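Beta-ketoacyl synthase (Burkholderia phymatum, PDB 4EWG) probably works as a 3-oxoacyl-[acyl-carrier-protein] synthase, extending acyl chains by condensation as other beta-ketoacyl-ACP synthases do. Local coordinates at residues A[299-304]-A[350-355]; A[173-178]-A[259-264]; A[265-270]-A[282-287]; A[78-83]-A[235-240]; A[365-370]-A[379-384]. All coordinates share one frame; numbering follows the deposited sequence.

From the N terminus, contact 4 closes the longest loop, bringing helix 76-92 against the start of strand 238-246. Contact 2 opens inside that loop and ends beyond it, so the two cross; it lays helix 170-183 over strand 259-268. The later contacts follow in series, and none nests within another. Contact 3 takes up the same strand and returns through helix 278-291; both it and contact 2 reach the second subunit. Contact 1 joins strand 299-303 to helix 344-358, whose Trp350 and Ile353 touch Ala240 of contact 4 and Ala259 of contact 2. Contact 5 ties two peripheral loops together, with Ile380 against Tyr301 of contact 1.

Contact 1: residues A[299-304]-A[350-355]; sequences IAYVNA and WWTIEM
Thr352 and Asn303 come closest, but no hydrogen bond joins them. Thr352 OG1 lies 3.1 Å from Asn303 CB, but its hydrogen bond goes to the carbonyl of Glu348 one turn earlier, which keeps the buried hydroxyl satisfied inside its own helix. The amide of Asn303 turns instead along the strand: ND2 gives Tyr301 OH a hydrogen bond of 3.0 Å, almost straight at 161° and close to the amide plane. Ser331 OG is a second partner of that phenol oxygen.

Strand 299-303 and helix residues 350-355 run nearly antiparallel, the axes of these short pieces 9.8 Å apart. This is a layer contact of the thiolase-like fold, in which a central helix lies between two sheet regions; helix 344-358, to which they belong, packs on strand 8-16 through Ile353 and on strand 391-398 through Thr352.

The remaining van der Waals contacts are lighter. Thr352 CG2 stands at the edge of the Tyr301 ring, 4.3 Å from CE2. Met355 bends at its last torsion (chi3 -64°), which swings CE toward the strand, 4.1 Å from Tyr301 OH; the flexible thioether methyl thus fills the angle between phenol and amide, and Asn303 ND2 lies equally near it.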
# COMPACT_ATOMS: atom_id res chain seq x y z
N ILE A 299 1.11 -30.37 4.00
CA ILE A 299 0.90 -29.67 2.72
C ILE A 299 1.02 -30.66 1.57
O ILE A 299 2.08 -31.27 1.37
CB ILE A 299 1.92 -28.51 2.55
CG1 ILE A 299 1.84 -27.57 3.76
CG2 ILE A 299 1.68 -27.71 1.26
CD1 ILE A 299 0.44 -26.96 3.93
N ALA A 300 -0.06 -30.83 0.81
CA ALA A 300 -0.08 -31.78 -0.30
C ALA A 300 0.47 -31.18 -1.62
O ALA A 300 0.86 -31.92 -2.53
CB ALA A 300 -1.45 -32.34 -0.51
N TYR A 301 0.50 -29.86 -1.74
CA TYR A 301 0.91 -29.20 -3.00
C TYR A 301 1.33 -27.77 -2.75
O TYR A 301 0.78 -27.08 -1.90
CB TYR A 301 -0.24 -29.25 -4.04
CG TYR A 301 -0.07 -28.35 -5.25
CD1 TYR A 301 0.62 -28.78 -6.37
CD2 TYR A 301 -0.63 -27.06 -5.29
CE1 TYR A 301 0.78 -27.95 -7.49
CE2 TYR A 301 -0.48 -26.23 -6.40
CZ TYR A 301 0.23 -26.69 -7.50
OH TYR A 301 0.37 -25.89 -8.63
N VAL A 302 2.32 -27.34 -3.50
CA VAL A 302 2.74 -25.98 -3.52
C VAL A 302 2.48 -25.40 -4.90
O VAL A 302 2.94 -25.95 -5.90
CB VAL A 302 4.23 -25.88 -3.19
CG1 VAL A 302 4.74 -24.45 -3.39
CG2 VAL A 302 4.46 -26.37 -1.78
N ASN A 303 1.76 -24.27 -4.95
CA ASN A 303 1.71 -23.43 -6.16
C ASN A 303 2.87 -22.46 -6.12
O ASN A 303 2.84 -21.47 -5.39
CB ASN A 303 0.36 -22.68 -6.30
CG ASN A 303 0.17 -22.05 -7.69
OD1 ASN A 303 0.21 -20.81 -7.84
ND2 ASN A 303 -0.06 -22.90 -8.70
N ALA A 304 3.89 -22.77 -6.90
CA ALA A 304 5.06 -21.96 -7.04
C ALA A 304 4.74 -20.54 -7.52
O ALA A 304 3.69 -20.27 -8.10
CB ALA A 304 6.07 -22.62 -7.99
N TRP A 350 -6.62 -18.08 -6.35
CA TRP A 350 -7.93 -18.48 -6.91
C TRP A 350 -7.80 -19.82 -7.62
O TRP A 350 -8.48 -20.79 -7.27
CB TRP A 350 -8.39 -17.37 -7.85
CG TRP A 350 -9.52 -17.70 -8.77
CD1 TRP A 350 -10.49 -18.65 -8.60
CD2 TRP A 350 -9.86 -17.03 -10.01
NE1 TRP A 350 -11.35 -18.66 -9.68
CE2 TRP A 350 -11.02 -17.70 -10.55
CE3 TRP A 350 -9.28 -16.01 -10.75
CZ2 TRP A 350 -11.59 -17.34 -11.73
CZ3 TRP A 350 -9.86 -15.65 -11.94
CH2 TRP A 350 -10.99 -16.29 -12.42
N TRP A 351 -6.90 -19.89 -8.61
CA TRP A 351 -6.73 -21.11 -9.41
C TRP A 351 -6.26 -22.26 -8.58
O TRP A 351 -6.67 -23.39 -8.83
CB TRP A 351 -5.81 -20.86 -10.58
CG TRP A 351 -6.44 -19.93 -11.61
CD1 TRP A 351 -7.58 -19.17 -11.46
CD2 TRP A 351 -5.96 -19.62 -12.93
NE1 TRP A 351 -7.83 -18.45 -12.57
CE2 TRP A 351 -6.87 -18.67 -13.49
CE3 TRP A 351 -4.89 -20.04 -13.69
CZ2 TRP A 351 -6.72 -18.16 -14.75
CZ3 TRP A 351 -4.72 -19.51 -14.97
CH2 TRP A 351 -5.63 -18.59 -15.49
N THR A 352 -5.40 -22.01 -7.59
CA THR A 352 -4.96 -23.06 -6.67
C THR A 352 -6.15 -23.67 -5.87
O THR A 352 -6.18 -24.87 -5.65
CB THR A 352 -3.87 -22.56 -5.70
OG1 THR A 352 -2.73 -22.22 -6.47
CG2 THR A 352 -3.46 -23.61 -4.69
N ILE A 353 -7.10 -22.84 -5.45
CA ILE A 353 -8.30 -23.33 -4.76
C ILE A 353 -9.22 -24.11 -5.72
O ILE A 353 -9.76 -25.14 -5.35
CB ILE A 353 -9.08 -22.19 -4.11
CG1 ILE A 353 -8.29 -21.57 -2.96
CG2 ILE A 353 -10.39 -22.70 -3.53
CD1 ILE A 353 -8.88 -20.27 -2.49
N GLU A 354 -9.35 -23.62 -6.94
CA GLU A 354 -10.12 -24.32 -7.95
C GLU A 354 -9.53 -25.71 -8.25
O GLU A 354 -10.26 -26.69 -8.36
CB GLU A 354 -10.19 -23.53 -9.25
CG GLU A 354 -10.80 -22.15 -9.12
CD GLU A 354 -12.32 -22.14 -9.12
OE1 GLU A 354 -12.94 -23.10 -8.62
OE2 GLU A 354 -12.89 -21.14 -9.63
N MET A 355 -8.21 -25.78 -8.35
CA MET A 355 -7.56 -27.04 -8.59
C MET A 355 -7.71 -27.96 -7.39
O MET A 355 -8.03 -29.15 -7.55
CB MET A 355 -6.10 -26.79 -8.90
CG MET A 355 -5.91 -26.10 -10.24
SD MET A 355 -4.18 -26.04 -10.75
CE MET A 355 -3.50 -25.01 -9.46

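Contact 2: residues A[173-178]-A[259-264]; sequences QAIGYA and AEIVGF
Gln173 and Tyr177, both in touch with Phe264, grip one carbonyl of the second subunit: Gln173 NE2 and Tyr177 OH each hydrogen-bond to O of Ile161 of that subunit. The other end of the amide, Gln173 OE1, is bonded to Ser166 OG, so both the N and the O of the amide are held.

Between these residues the helix presents Gly176, and the Phe264 ring lies flat against it. Gly176 CA sits 3.4 Å from the ring centroid and only 4° off the normal, a CH-pi contact of nearly ideal geometry. Glycine suits the place because the ring occupies the very space where a CB would project. Phe264 extends to this spot with CG anti to the backbone nitrogen (chi1 173°). Its edge is directed at the face of Tyr177 in an offset T-shaped pair, the planes 88° apart and the centroids 5.6 Å; CE2 comes within 3.7 Å of Tyr177 CD1. Three residues earlier in the strand, Ile261 CD1 meets Ile175 CG2 of the helix at 4.0 Å, branched aliphatics packing between helix and sheet.

A classic beta bulge at Val262 and Gly263, opposite Ile407, precedes Phe264 in the strand. Helix 170-183 is one of the buried central helices of the thiolase-like fold. With no hydrogen bond crossing between the segments, helix and strand are joined by aromatic and apolar packing, while Gln173 NE2 and Tyr177 OH turn to the second subunit.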
# COMPACT_ATOMS: atom_id res chain seq x y z
N GLN A 173 -0.39 -10.26 -0.46
CA GLN A 173 -0.51 -9.44 0.74
C GLN A 173 -1.97 -8.99 0.97
O GLN A 173 -2.42 -8.89 2.11
CB GLN A 173 0.41 -8.23 0.72
CG GLN A 173 1.89 -8.60 0.92
CD GLN A 173 2.77 -7.40 1.28
OE1 GLN A 173 2.67 -6.34 0.67
NE2 GLN A 173 3.62 -7.57 2.27
N ALA A 174 -2.70 -8.74 -0.12
CA ALA A 174 -4.10 -8.36 0.01
C ALA A 174 -4.83 -9.49 0.71
O ALA A 174 -5.51 -9.26 1.69
CB ALA A 174 -4.72 -8.01 -1.34
N ILE A 175 -4.63 -10.71 0.23
CA ILE A 175 -5.34 -11.85 0.79
C ILE A 175 -4.92 -12.03 2.24
O ILE A 175 -5.79 -12.13 3.13
CB ILE A 175 -5.14 -13.16 -0.08
CG1 ILE A 175 -5.80 -12.97 -1.44
CG2 ILE A 175 -5.69 -14.44 0.61
CD1 ILE A 175 -5.41 -13.95 -2.52
N GLY A 176 -3.62 -11.98 2.49
CA GLY A 176 -3.10 -12.21 3.83
C GLY A 176 -3.53 -11.17 4.84
O GLY A 176 -3.97 -11.49 5.94
N TYR A 177 -3.37 -9.91 4.49
CA TYR A 177 -3.70 -8.86 5.41
C TYR A 177 -5.24 -8.72 5.57
O TYR A 177 -5.71 -8.45 6.65
CB TYR A 177 -3.06 -7.51 4.98
CG TYR A 177 -1.51 -7.45 5.05
CD1 TYR A 177 -0.79 -8.18 5.98
CD2 TYR A 177 -0.80 -6.62 4.19
CE1 TYR A 177 0.59 -8.09 6.06
CE2 TYR A 177 0.57 -6.53 4.25
CZ TYR A 177 1.27 -7.25 5.19
OH TYR A 177 2.66 -7.17 5.23
N ALA A 178 -5.99 -8.97 4.51
CA ALA A 178 -7.48 -9.01 4.63
C ALA A 178 -7.87 -10.14 5.60
O ALA A 178 -8.71 -9.98 6.49
CB ALA A 178 -8.16 -9.19 3.27
N ALA A 259 -13.10 -22.50 0.37
CA ALA A 259 -11.91 -22.91 1.14
C ALA A 259 -11.86 -22.10 2.41
O ALA A 259 -12.64 -21.15 2.57
CB ALA A 259 -10.63 -22.70 0.34
N GLU A 260 -10.98 -22.50 3.32
CA GLU A 260 -10.69 -21.72 4.52
C GLU A 260 -9.23 -21.32 4.45
O GLU A 260 -8.39 -22.11 4.03
CB GLU A 260 -10.96 -22.55 5.80
CG GLU A 260 -10.51 -21.87 7.08
CD GLU A 260 -10.90 -22.61 8.35
OE1 GLU A 260 -11.22 -23.82 8.29
OE2 GLU A 260 -10.88 -21.98 9.41
N ILE A 261 -8.94 -20.09 4.87
CA ILE A 261 -7.56 -19.63 4.94
C ILE A 261 -7.09 -19.92 6.31
O ILE A 261 -7.74 -19.47 7.29
CB ILE A 261 -7.43 -18.12 4.74
CG1 ILE A 261 -8.10 -17.68 3.45
CG2 ILE A 261 -5.95 -17.70 4.75
CD1 ILE A 261 -8.10 -16.16 3.30
N VAL A 262 -6.00 -20.68 6.42
CA VAL A 262 -5.54 -21.14 7.74
C VAL A 262 -4.17 -20.60 8.14
O VAL A 262 -3.84 -20.60 9.32
CB VAL A 262 -5.59 -22.68 7.89
CG1 VAL A 262 -7.05 -23.17 7.99
CG2 VAL A 262 -4.87 -23.39 6.74
N GLY A 263 -3.38 -20.11 7.19
CA GLY A 263 -2.11 -19.48 7.53
C GLY A 263 -1.62 -18.46 6.54
O GLY A 263 -1.86 -18.55 5.33
N PHE A 264 -0.91 -17.47 7.07
CA PHE A 264 -0.28 -16.48 6.24
C PHE A 264 1.06 -16.12 6.83
O PHE A 264 1.14 -15.79 8.00
CB PHE A 264 -1.17 -15.24 6.15
CG PHE A 264 -0.53 -14.08 5.46
CD1 PHE A 264 -0.07 -14.19 4.17
CD2 PHE A 264 -0.44 -12.84 6.10
CE1 PHE A 264 0.50 -13.11 3.52
CE2 PHE A 264 0.10 -11.75 5.44
CZ PHE A 264 0.59 -11.89 4.15

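Contact 3: residues A[265-270]-A[282-287]; sequences GCNSDG and ARAMQL
Arg283 meets Asn267 through the aliphatic base of its side chain: CB lies 3.7 Å from Asn267 ND2, and CG is almost as near. The chain then bends at chi2 (64°) and carries the guanidinium away from the strand, where NH1 gives Gln286 OE1 a hydrogen bond of 2.7 Å from above the carbonyl plane and forms a salt bridge with Glu290. A long residue thus covers the margin of the contact with methylenes and spends its charge along its own helix.

Ala284 comes next. Its methyl touches Asn267 OD1 at 3.2 Å, and its small size admits the amide close to the helix. Asn267 takes a chi1 of 72°, which stands the amide up toward the helix; there ND2 bonds to Thr280 O, a turn before Ala284, and OD1 accepts from Asn403. The backbone of Ala284 is approached as well, with its O 3.6 Å from Gly265 CA.

Strand 259-268, helix 278-291 and strand 299-303 form a beta-alpha-beta crossover: the helix runs back at 154° to the strand, and the second strand lies parallel to the first with two others between them. Glycine at 265 allows an axis separation of just 6.2 Å.

Leu287 lies beside that glycine, its CB 3.8 Å from Gly265 CA. Its CD1 reaches on to Asn267 CB and the carbonyl O of Cys266, both at 4.1 Å. Nearby, Ser268 bonds to Gly159 of the second subunit.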
# COMPACT_ATOMS: atom_id res chain seq x y z
N GLY A 265 2.10 -16.21 6.03
CA GLY A 265 3.45 -15.82 6.46
C GLY A 265 3.96 -14.73 5.52
O GLY A 265 3.75 -14.79 4.31
N CYS A 266 4.57 -13.70 6.11
CA CYS A 266 5.08 -12.61 5.36
C CYS A 266 6.32 -12.06 6.00
O CYS A 266 6.32 -11.70 7.19
CB CYS A 266 4.02 -11.52 5.25
SG CYS A 266 4.57 -10.14 4.24
N ASN A 267 7.38 -11.99 5.21
CA ASN A 267 8.65 -11.44 5.64
C ASN A 267 9.42 -10.83 4.47
O ASN A 267 8.88 -10.71 3.38
CB ASN A 267 9.50 -12.50 6.38
CG ASN A 267 10.07 -13.56 5.47
OD1 ASN A 267 9.70 -13.67 4.30
ND2 ASN A 267 10.99 -14.36 6.00
N SER A 268 10.65 -10.39 4.72
CA SER A 268 11.56 -10.01 3.63
C SER A 268 12.99 -10.50 3.83
O SER A 268 13.43 -10.80 4.95
CB SER A 268 11.55 -8.52 3.37
OG SER A 268 11.34 -7.84 4.56
N ASP A 269 13.69 -10.59 2.70
CA ASP A 269 15.08 -11.06 2.69
C ASP A 269 16.04 -10.09 3.36
O ASP A 269 17.07 -10.50 3.85
CB ASP A 269 15.56 -11.27 1.25
CG ASP A 269 14.78 -12.37 0.49
OD1 ASP A 269 14.14 -13.23 1.15
OD2 ASP A 269 14.85 -12.36 -0.78
N GLY A 270 15.72 -8.80 3.35
CA GLY A 270 16.58 -7.76 3.84
C GLY A 270 18.02 -7.80 3.31
O GLY A 270 18.97 -7.50 4.05
N ALA A 282 12.25 -19.49 2.56
CA ALA A 282 11.83 -20.67 3.36
C ALA A 282 11.13 -20.21 4.63
O ALA A 282 10.07 -20.72 4.98
CB ALA A 282 13.02 -21.59 3.69
N ARG A 283 11.72 -19.23 5.30
CA ARG A 283 11.20 -18.75 6.60
C ARG A 283 9.77 -18.22 6.46
O ARG A 283 8.93 -18.42 7.35
CB ARG A 283 12.15 -17.69 7.18
CG ARG A 283 11.78 -17.12 8.55
CD ARG A 283 11.82 -18.16 9.66
NE ARG A 283 11.19 -17.65 10.88
CZ ARG A 283 10.47 -18.38 11.75
NH1 ARG A 283 10.21 -19.67 11.53
NH2 ARG A 283 9.95 -17.79 12.82
N ALA A 284 9.47 -17.59 5.33
CA ALA A 284 8.11 -17.15 5.05
C ALA A 284 7.12 -18.35 5.02
O ALA A 284 6.01 -18.27 5.60
CB ALA A 284 8.07 -16.38 3.74
N MET A 285 7.52 -19.45 4.38
CA MET A 285 6.73 -20.67 4.37
C MET A 285 6.50 -21.21 5.80
O MET A 285 5.36 -21.57 6.16
CB MET A 285 7.41 -21.73 3.50
CG MET A 285 7.70 -21.29 2.07
SD MET A 285 8.47 -22.58 1.08
CE MET A 285 9.14 -21.66 -0.30
N GLN A 286 7.58 -21.26 6.60
CA GLN A 286 7.54 -21.66 8.03
C GLN A 286 6.59 -20.80 8.83
O GLN A 286 5.83 -21.29 9.64
CB GLN A 286 8.93 -21.45 8.71
CG GLN A 286 9.99 -22.53 8.66
CD GLN A 286 11.40 -21.96 9.05
OE1 GLN A 286 11.62 -21.51 10.22
NE2 GLN A 286 12.35 -21.94 8.07
N LEU A 287 6.70 -19.50 8.65
CA LEU A 287 5.78 -18.56 9.31
C LEU A 287 4.32 -18.92 9.02
O LEU A 287 3.46 -18.88 9.93
CB LEU A 287 6.09 -17.10 8.91
CG LEU A 287 7.29 -16.46 9.63
CD1 LEU A 287 7.68 -15.13 9.01
CD2 LEU A 287 7.01 -16.26 11.11

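Contact 4: residues A[78-83]-A[235-240]; sequences SMYAVR and VGEGAA
Tyr80 and Ala239 form the tight part of this contact. Their CB atoms are 3.7 Å apart, and the methyl of Ala239 also rests 3.5 Å from Tyr80 O, so it is the helix backbone itself that it packs against. Alanine is small enough to let the axes of helix and strand come within 6.9 Å at an angle of 32°.

The other end is looser and held by polar bonds rather than close packing, though it too is buried, with no solvent side. Tyr80 reaches along the strand, the edge of its ring passing Gly238 with CD2 3.7 Å from that residue's O. At the tip, Tyr80 OH donates a hydrogen bond of 2.7 Å to Glu237 OE1, which lies near the ring plane but receives the hydroxyl from above its own carboxylate plane, 50° out. Arg76 NE also bonds to the phenol oxygen. The carboxylate has further partners, Leu198 N at OE1 and Leu57 N at OE2, so neither oxygen is left bare. Gly238, with phi 130°, adopts a backbone shape suited to a residue without a side chain.

Around this pair, Phe60 meets the Tyr80 ring edge-to-face, helix 146-154 and Tyr109 of strand 105-110 cover Ala81, and helix 344-358 packs on Ala240 from beyond the strand.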
# COMPACT_ATOMS: atom_id res chain seq x y z
N SER A 78 -7.68 -0.56 -12.88
CA SER A 78 -8.78 -0.39 -11.96
C SER A 78 -10.05 -1.00 -12.56
O SER A 78 -10.83 -1.61 -11.86
CB SER A 78 -8.99 1.09 -11.60
OG SER A 78 -8.00 1.51 -10.67
N MET A 79 -10.23 -0.88 -13.88
CA MET A 79 -11.35 -1.59 -14.54
C MET A 79 -11.26 -3.10 -14.40
O MET A 79 -12.26 -3.77 -14.11
CB MET A 79 -11.48 -1.20 -16.00
CG MET A 79 -11.90 0.24 -16.19
SD MET A 79 -12.45 0.59 -17.85
CE MET A 79 -10.93 0.39 -18.81
N TYR A 80 -10.05 -3.65 -14.56
CA TYR A 80 -9.86 -5.10 -14.33
C TYR A 80 -10.22 -5.45 -12.88
O TYR A 80 -10.93 -6.41 -12.62
CB TYR A 80 -8.42 -5.51 -14.55
CG TYR A 80 -7.83 -5.30 -15.94
CD1 TYR A 80 -8.59 -4.93 -17.04
CD2 TYR A 80 -6.46 -5.48 -16.13
CE1 TYR A 80 -8.01 -4.77 -18.30
CE2 TYR A 80 -5.88 -5.31 -17.38
CZ TYR A 80 -6.66 -4.97 -18.45
OH TYR A 80 -6.02 -4.82 -19.69
N ALA A 81 -9.73 -4.64 -11.95
CA ALA A 81 -9.90 -4.87 -10.52
C ALA A 81 -11.41 -4.88 -10.18
O ALA A 81 -11.88 -5.78 -9.50
CB ALA A 81 -9.18 -3.80 -9.71
N VAL A 82 -12.14 -3.88 -10.68
CA VAL A 82 -13.57 -3.76 -10.43
C VAL A 82 -14.36 -4.93 -11.06
O VAL A 82 -15.21 -5.53 -10.43
CB VAL A 82 -14.11 -2.42 -10.92
CG1 VAL A 82 -15.63 -2.40 -10.85
CG2 VAL A 82 -13.53 -1.28 -10.08
N ARG A 83 -13.97 -5.33 -12.26
CA ARG A 83 -14.65 -6.41 -12.92
C ARG A 83 -14.44 -7.73 -12.17
O ARG A 83 -15.37 -8.50 -11.98
CB ARG A 83 -14.17 -6.52 -14.37
CG ARG A 83 -14.81 -7.65 -15.15
CD ARG A 83 -16.32 -7.58 -15.10
NE ARG A 83 -16.91 -8.59 -15.95
CZ ARG A 83 -18.16 -9.03 -15.85
NH1 ARG A 83 -18.95 -8.55 -14.90
NH2 ARG A 83 -18.62 -9.96 -16.69
N VAL A 235 5.83 -11.15 -19.09
CA VAL A 235 4.88 -10.30 -18.39
C VAL A 235 3.46 -10.47 -18.92
O VAL A 235 3.23 -10.47 -20.13
CB VAL A 235 5.32 -8.84 -18.52
CG1 VAL A 235 4.23 -7.90 -18.09
CG2 VAL A 235 6.59 -8.66 -17.68
N GLY A 236 2.52 -10.63 -18.00
CA GLY A 236 1.11 -10.72 -18.31
C GLY A 236 0.31 -9.63 -17.62
O GLY A 236 0.86 -8.60 -17.19
N GLU A 237 -1.00 -9.85 -17.52
CA GLU A 237 -1.90 -8.85 -16.94
C GLU A 237 -3.21 -9.46 -16.47
O GLU A 237 -3.47 -10.66 -16.70
CB GLU A 237 -2.17 -7.73 -17.95
CG GLU A 237 -2.92 -8.16 -19.21
CD GLU A 237 -3.33 -7.00 -20.09
OE1 GLU A 237 -3.53 -5.93 -19.57
OE2 GLU A 237 -3.47 -7.14 -21.32
N GLY A 238 -4.06 -8.62 -15.87
CA GLY A 238 -5.41 -9.03 -15.45
C GLY A 238 -5.71 -8.64 -14.00
O GLY A 238 -5.10 -7.71 -13.45
N ALA A 239 -6.64 -9.37 -13.39
CA ALA A 239 -6.98 -9.18 -11.99
C ALA A 239 -7.68 -10.38 -11.46
O ALA A 239 -8.27 -11.17 -12.21
CB ALA A 239 -7.87 -7.95 -11.82
N ALA A 240 -7.69 -10.49 -10.14
CA ALA A 240 -8.40 -11.58 -9.46
C ALA A 240 -8.80 -11.06 -8.06
O ALA A 240 -8.03 -10.31 -7.42
CB ALA A 240 -7.53 -12.85 -9.36

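Contact 5: residues A[365-370]-A[379-384]; sequences LNLTEV and YIRGEA
Arg381 lies along Leu367 and Val370, and its side chain traces the contact from base to tip. CB starts 3.7 Å from the carbonyl oxygen of Leu367. With chi1 at 56°, CG lies between the backbone nitrogen and the carbonyl carbon and stays near the same oxygen. CD lies 3.7 Å from Leu367 O and 4.0 Å from Leu367 CG, with CD2 as near, so the methylenes pass over polar and apolar parts of one residue.

NE turns back to its own segment and gives Tyr379 O a hydrogen bond of 3.2 Å and 149°; the oxygen lies in the guanidinium plane, while the donor is tilted 26° from the plane of the carbonyl. This bond restrains the rotation of the group. Val370 CG2 lies over the centre of one guanidinium face, 4.0 Å from CZ. A branched aliphatic suits that flat face, which offers no hydrogen bond of its own. NH1 passes the backbone O of Thr368 too far off to bond.

The apolar side chains meet on Tyr379. Leu367 CD2 touches Tyr379 CB at 3.8 Å, and Val370 CG1 sits 3.6 Å from Tyr379 CE2. The phenol is anchored by a bond from OH to Ala375 O, and Phe226 meets the ring.

The segments lie before and at the end of the short strand 378-379, an outermost strand of the sheet, and fold over each other at the rim of a thiolase-like ketosynthase, with Leu367 and Tyr379 buried, Val370 partly so, and Arg381 exposed over them.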
# COMPACT_ATOMS: atom_id res chain seq x y z
N LEU A 365 3.77 -25.90 -17.82
CA LEU A 365 3.93 -25.92 -19.29
C LEU A 365 5.37 -25.62 -19.66
O LEU A 365 6.06 -24.87 -18.95
CB LEU A 365 3.03 -24.86 -19.92
CG LEU A 365 2.01 -25.31 -20.95
CD1 LEU A 365 1.00 -26.33 -20.37
CD2 LEU A 365 1.29 -24.10 -21.52
N ASN A 366 5.83 -26.24 -20.74
CA ASN A 366 7.18 -26.04 -21.28
C ASN A 366 8.33 -26.36 -20.28
O ASN A 366 9.40 -25.74 -20.31
CB ASN A 366 7.34 -24.62 -21.85
CG ASN A 366 6.64 -24.45 -23.21
OD1 ASN A 366 6.87 -25.21 -24.15
ND2 ASN A 366 5.83 -23.43 -23.32
N LEU A 367 8.08 -27.35 -19.41
CA LEU A 367 9.11 -27.90 -18.52
C LEU A 367 9.44 -29.32 -18.98
O LEU A 367 8.73 -30.26 -18.65
CB LEU A 367 8.62 -27.91 -17.06
CG LEU A 367 9.55 -28.50 -15.97
CD1 LEU A 367 10.93 -27.83 -15.93
CD2 LEU A 367 8.91 -28.42 -14.60
N THR A 368 10.53 -29.47 -19.75
CA THR A 368 10.89 -30.76 -20.34
C THR A 368 12.17 -31.35 -19.75
O THR A 368 12.31 -32.56 -19.71
CB THR A 368 11.03 -30.62 -21.85
OG1 THR A 368 11.99 -29.59 -22.15
CG2 THR A 368 9.66 -30.24 -22.47
N GLU A 369 13.09 -30.51 -19.28
CA GLU A 369 14.28 -30.96 -18.56
C GLU A 369 14.45 -30.08 -17.31
O GLU A 369 14.74 -28.88 -17.42
CB GLU A 369 15.52 -30.83 -19.43
CG GLU A 369 16.80 -31.36 -18.76
CD GLU A 369 18.09 -31.01 -19.50
OE1 GLU A 369 18.04 -30.37 -20.57
OE2 GLU A 369 19.17 -31.39 -19.02
N VAL A 370 14.28 -30.67 -16.14
CA VAL A 370 14.43 -29.93 -14.92
C VAL A 370 15.88 -29.48 -14.77
O VAL A 370 16.80 -30.29 -14.83
CB VAL A 370 14.02 -30.74 -13.69
CG1 VAL A 370 14.20 -29.90 -12.42
CG2 VAL A 370 12.57 -31.19 -13.82
N TYR A 379 8.29 -31.95 -9.51
CA TYR A 379 7.85 -31.00 -10.52
C TYR A 379 6.82 -31.68 -11.40
O TYR A 379 7.17 -32.55 -12.22
CB TYR A 379 9.05 -30.51 -11.37
CG TYR A 379 10.08 -29.76 -10.58
CD1 TYR A 379 9.88 -28.43 -10.24
CD2 TYR A 379 11.28 -30.37 -10.17
CE1 TYR A 379 10.81 -27.73 -9.50
CE2 TYR A 379 12.23 -29.66 -9.43
CZ TYR A 379 11.97 -28.33 -9.10
OH TYR A 379 12.89 -27.57 -8.37
N ILE A 380 5.56 -31.31 -11.22
CA ILE A 380 4.49 -31.86 -12.08
C ILE A 380 4.71 -31.35 -13.49
O ILE A 380 4.91 -30.15 -13.70
CB ILE A 380 3.08 -31.43 -11.63
CG1 ILE A 380 2.86 -31.72 -10.15
CG2 ILE A 380 2.04 -32.18 -12.43
CD1 ILE A 380 1.58 -31.13 -9.58
N ARG A 381 4.71 -32.24 -14.45
CA ARG A 381 4.88 -31.83 -15.84
C ARG A 381 4.38 -32.87 -16.77
O ARG A 381 4.30 -34.04 -16.40
CB ARG A 381 6.34 -31.56 -16.15
CG ARG A 381 7.24 -32.73 -15.84
CD ARG A 381 8.68 -32.34 -15.58
NE ARG A 381 9.21 -33.28 -14.62
CZ ARG A 381 10.11 -34.22 -14.86
NH1 ARG A 381 10.66 -34.36 -16.06
NH2 ARG A 381 10.47 -35.02 -13.87
N GLY A 382 4.05 -32.44 -17.99
CA GLY A 382 3.59 -33.35 -19.03
C GLY A 382 2.10 -33.57 -18.99
O GLY A 382 1.42 -33.38 -19.98
N GLU A 383 1.58 -33.95 -17.82
CA GLU A 383 0.14 -34.19 -17.64
C GLU A 383 -0.27 -33.60 -16.27
O GLU A 383 0.57 -33.44 -15.38
CB GLU A 383 -0.19 -35.70 -17.73
N ALA A 384 -1.55 -33.28 -16.09
CA ALA A 384 -2.02 -32.82 -14.77
C ALA A 384 -1.91 -33.95 -13.75
O ALA A 384 -2.03 -35.12 -14.12
CB ALA A 384 -3.44 -32.32 -14.85